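Long-range contact in initiator protein NS1 (Murine minute virus, PDB 4R94), which nicks viral DNA at the replication origin through its N-terminal metal-dependent endonuclease domain and unwinds it with an ATP-driven helicase to initiate and direct viral DNA replication: residues Val112-Trp120 / Phe203-Lys214. Sequence-based numbering, arbitrary orientation.
Sequences VNWFVQHEW and FGNMIAYYFLTK. With MG (magnesium ion), chain B.
Phe115 packs tightly against Ile207 and Phe211: Ile207 CG1 lies over one ring face, 4.0 Å from the centroid, and Ile207 CD1 reaches Phe115 CB at 3.6 Å. The same methyl sits over the centre of the Phe203 ring, whose opposite face takes Asn113 CB, while Trp114 O comes to its edge. The Phe115 and Phe211 rings meet obliquely, with planes 35° apart. Beyond lies a polar end. With CG anti to the backbone N (chi1 178°), Gln117 extends toward the helix end, and NE2 spends one N-H on Phe211 O (3.1 Å, nearly straight at 165°) and the other on the anti lone pair of Glu119 OE2 (2.9 Å); Ser230 and Arg245 hold its OE1, fixing the amide's rotation. Glu119 OE2 also forms a salt bridge with Lys214 NZ at 2.8 Å, on the syn side but out of the carboxylate plane, while OE1 binds magnesium at 2.1 Å beside His127 and His129. This end is the more open one, with Tyr210 and Lys214 partly exposed: three waters complete the metal shell, and one lies 2.9 Å from OH of the nuclease tyrosine, Tyr210, whose ring carries Lys214 CE over a face. The contact thus joins the metal site of the HUH-type nickase to the helix end carrying Tyr210. Helix 203-211 runs roughly parallel to strand 112-120, helix 242-252 beside it; helix 81-104 covers the other sheet face, and strands 125-134 and 227-232 flank the strand.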
# COMPACT_ATOMS: atom_id res chain seq x y z
N VAL A 112 6.85 5.47 14.32
CA VAL A 112 5.97 5.71 13.18
C VAL A 112 4.74 4.82 13.25
O VAL A 112 4.86 3.63 13.50
CB VAL A 112 6.69 5.40 11.84
CG1 VAL A 112 5.83 5.84 10.67
CG2 VAL A 112 8.02 6.07 11.80
N ASN A 113 3.55 5.38 12.99
CA ASN A 113 2.39 4.54 12.82
C ASN A 113 2.10 4.41 11.34
O ASN A 113 2.06 5.43 10.63
CB ASN A 113 1.18 5.12 13.56
CG ASN A 113 1.39 5.19 15.06
OD1 ASN A 113 1.88 4.25 15.67
ND2 ASN A 113 1.05 6.32 15.65
N TRP A 114 1.95 3.19 10.84
CA TRP A 114 1.54 3.07 9.46
C TRP A 114 0.60 1.90 9.23
O TRP A 114 0.53 0.95 10.02
CB TRP A 114 2.75 2.99 8.50
CG TRP A 114 3.77 1.90 8.76
CD1 TRP A 114 4.98 2.04 9.38
CD2 TRP A 114 3.66 0.52 8.41
NE1 TRP A 114 5.62 0.83 9.44
CE2 TRP A 114 4.83 -0.12 8.85
CE3 TRP A 114 2.67 -0.24 7.77
CZ2 TRP A 114 5.04 -1.49 8.68
CZ3 TRP A 114 2.88 -1.58 7.59
CH2 TRP A 114 4.07 -2.20 8.04
N PHE A 115 -0.12 1.98 8.12
CA PHE A 115 -1.08 0.98 7.72
C PHE A 115 -1.05 0.90 6.21
O PHE A 115 -1.04 1.93 5.54
CB PHE A 115 -2.50 1.36 8.20
CG PHE A 115 -3.59 0.46 7.67
CD1 PHE A 115 -3.90 -0.74 8.30
CD2 PHE A 115 -4.33 0.83 6.56
CE1 PHE A 115 -4.90 -1.57 7.83
CE2 PHE A 115 -5.35 0.00 6.07
CZ PHE A 115 -5.62 -1.20 6.70
N VAL A 116 -1.04 -0.31 5.68
CA VAL A 116 -0.96 -0.55 4.25
C VAL A 116 -2.13 -1.43 3.82
O VAL A 116 -2.41 -2.43 4.49
CB VAL A 116 0.41 -1.21 3.93
CG1 VAL A 116 0.42 -1.84 2.55
CG2 VAL A 116 1.53 -0.19 4.12
N GLN A 117 -2.84 -1.08 2.75
CA GLN A 117 -3.90 -1.96 2.24
C GLN A 117 -3.95 -1.99 0.72
O GLN A 117 -4.16 -0.96 0.05
CB GLN A 117 -5.27 -1.56 2.78
CG GLN A 117 -6.39 -2.44 2.22
CD GLN A 117 -7.57 -2.52 3.18
OE1 GLN A 117 -7.42 -2.97 4.32
NE2 GLN A 117 -8.75 -2.11 2.72
N HIS A 118 -3.75 -3.18 0.17
CA HIS A 118 -3.83 -3.40 -1.27
C HIS A 118 -5.25 -3.65 -1.68
O HIS A 118 -5.93 -4.48 -1.07
CB HIS A 118 -2.99 -4.60 -1.70
CG HIS A 118 -1.53 -4.44 -1.41
ND1 HIS A 118 -0.63 -4.03 -2.36
CD2 HIS A 118 -0.83 -4.62 -0.26
CE1 HIS A 118 0.58 -3.99 -1.82
NE2 HIS A 118 0.48 -4.33 -0.55
N GLU A 119 -5.68 -2.96 -2.74
CA GLU A 119 -7.05 -3.03 -3.23
C GLU A 119 -7.12 -3.13 -4.75
O GLU A 119 -6.12 -2.98 -5.47
CB GLU A 119 -7.84 -1.80 -2.77
CG GLU A 119 -7.93 -1.64 -1.26
CD GLU A 119 -8.81 -0.48 -0.82
OE1 GLU A 119 -9.08 0.43 -1.63
OE2 GLU A 119 -9.20 -0.50 0.36
N TRP A 120 -8.33 -3.38 -5.25
CA TRP A 120 -8.57 -3.45 -6.68
C TRP A 120 -9.73 -2.55 -7.00
O TRP A 120 -10.86 -2.83 -6.61
CB TRP A 120 -8.87 -4.88 -7.13
CG TRP A 120 -8.94 -5.01 -8.61
CD1 TRP A 120 -10.04 -4.79 -9.41
CD2 TRP A 120 -7.88 -5.38 -9.48
NE1 TRP A 120 -9.71 -5.01 -10.73
CE2 TRP A 120 -8.38 -5.37 -10.80
CE3 TRP A 120 -6.54 -5.71 -9.28
CZ2 TRP A 120 -7.59 -5.68 -11.90
CZ3 TRP A 120 -5.75 -6.03 -10.37
CH2 TRP A 120 -6.28 -6.01 -11.67
N PHE A 203 -5.90 8.24 11.85
CA PHE A 203 -5.40 6.88 11.65
C PHE A 203 -6.38 5.78 12.07
O PHE A 203 -6.87 5.03 11.23
CB PHE A 203 -4.08 6.73 12.41
CG PHE A 203 -3.35 5.44 12.14
CD1 PHE A 203 -2.61 5.27 10.98
CD2 PHE A 203 -3.33 4.44 13.11
CE1 PHE A 203 -1.90 4.08 10.75
CE2 PHE A 203 -2.62 3.26 12.90
CZ PHE A 203 -1.91 3.08 11.71
N GLY A 204 -6.66 5.67 13.36
CA GLY A 204 -7.53 4.62 13.85
C GLY A 204 -8.92 4.67 13.24
O GLY A 204 -9.46 3.64 12.84
N ASN A 205 -9.49 5.86 13.13
CA ASN A 205 -10.85 5.97 12.61
C ASN A 205 -10.95 5.54 11.15
O ASN A 205 -11.87 4.81 10.79
CB ASN A 205 -11.39 7.39 12.76
CG ASN A 205 -11.66 7.75 14.20
OD1 ASN A 205 -11.65 6.89 15.09
ND2 ASN A 205 -11.89 9.04 14.45
N MET A 206 -10.01 5.98 10.32
CA MET A 206 -10.02 5.61 8.92
C MET A 206 -9.86 4.10 8.73
O MET A 206 -10.50 3.50 7.87
CB MET A 206 -8.92 6.35 8.14
CG MET A 206 -8.96 6.09 6.65
SD MET A 206 -10.43 6.79 5.86
CE MET A 206 -10.25 8.46 6.43
N ILE A 207 -9.00 3.48 9.54
CA ILE A 207 -8.84 2.04 9.42
C ILE A 207 -10.13 1.30 9.84
O ILE A 207 -10.66 0.49 9.08
CB ILE A 207 -7.62 1.57 10.24
CG1 ILE A 207 -6.37 2.23 9.65
CG2 ILE A 207 -7.54 0.04 10.24
CD1 ILE A 207 -5.11 2.06 10.51
N ALA A 208 -10.67 1.62 11.02
CA ALA A 208 -11.81 0.89 11.56
C ALA A 208 -13.10 1.15 10.78
O ALA A 208 -13.86 0.23 10.49
CB ALA A 208 -12.01 1.25 13.02
N TYR A 209 -13.33 2.41 10.44
CA TYR A 209 -14.59 2.80 9.82
C TYR A 209 -14.58 2.72 8.29
O TYR A 209 -15.62 2.90 7.66
CB TYR A 209 -14.97 4.22 10.24
CG TYR A 209 -15.20 4.39 11.72
CD1 TYR A 209 -15.94 3.45 12.44
CD2 TYR A 209 -14.68 5.48 12.40
CE1 TYR A 209 -16.15 3.60 13.80
CE2 TYR A 209 -14.89 5.65 13.76
CZ TYR A 209 -15.62 4.70 14.45
OH TYR A 209 -15.84 4.86 15.81
N TYR A 210 -13.42 2.49 7.69
CA TYR A 210 -13.37 2.44 6.24
C TYR A 210 -12.52 1.27 5.70
O TYR A 210 -13.06 0.38 5.03
CB TYR A 210 -12.86 3.79 5.67
CG TYR A 210 -12.82 3.80 4.17
CD1 TYR A 210 -14.00 3.78 3.43
CD2 TYR A 210 -11.62 3.80 3.49
CE1 TYR A 210 -13.98 3.76 2.05
CE2 TYR A 210 -11.58 3.78 2.10
CZ TYR A 210 -12.76 3.77 1.39
OH TYR A 210 -12.71 3.74 0.02
N PHE A 211 -11.22 1.22 5.96
CA PHE A 211 -10.45 0.16 5.29
C PHE A 211 -10.86 -1.25 5.74
O PHE A 211 -10.89 -2.17 4.93
CB PHE A 211 -8.94 0.37 5.48
CG PHE A 211 -8.41 1.53 4.69
CD1 PHE A 211 -8.48 1.51 3.30
CD2 PHE A 211 -7.90 2.65 5.33
CE1 PHE A 211 -8.01 2.60 2.55
CE2 PHE A 211 -7.43 3.73 4.60
CZ PHE A 211 -7.50 3.72 3.20
N LEU A 212 -11.20 -1.41 7.01
CA LEU A 212 -11.64 -2.71 7.51
C LEU A 212 -13.07 -3.09 7.08
O LEU A 212 -13.54 -4.19 7.36
CB LEU A 212 -11.52 -2.76 9.04
CG LEU A 212 -10.10 -2.70 9.61
CD1 LEU A 212 -10.08 -3.01 11.12
CD2 LEU A 212 -9.16 -3.65 8.84
N THR A 213 -13.77 -2.19 6.39
CA THR A 213 -15.11 -2.53 5.90
C THR A 213 -15.12 -3.19 4.54
O THR A 213 -16.17 -3.65 4.08
CB THR A 213 -16.03 -1.28 5.81
OG1 THR A 213 -15.63 -0.45 4.72
CG2 THR A 213 -16.03 -0.49 7.10
N LYS A 214 -13.96 -3.25 3.86
CA LYS A 214 -13.91 -3.76 2.50
C LYS A 214 -14.13 -5.27 2.43
O LYS A 214 -13.89 -5.99 3.41
CB LYS A 214 -12.57 -3.41 1.82
CG LYS A 214 -12.20 -1.91 1.83
CD LYS A 214 -13.23 -1.05 1.12
CE LYS A 214 -12.78 0.42 1.07
NZ LYS A 214 -11.69 0.69 0.07
MG MG B . -8.96 2.14 -2.80
O HOH W 1 -10.37 3.04 -1.62
O HOH W 2 -9.06 3.92 -3.93
O HOH W 3 -10.47 1.11 -3.93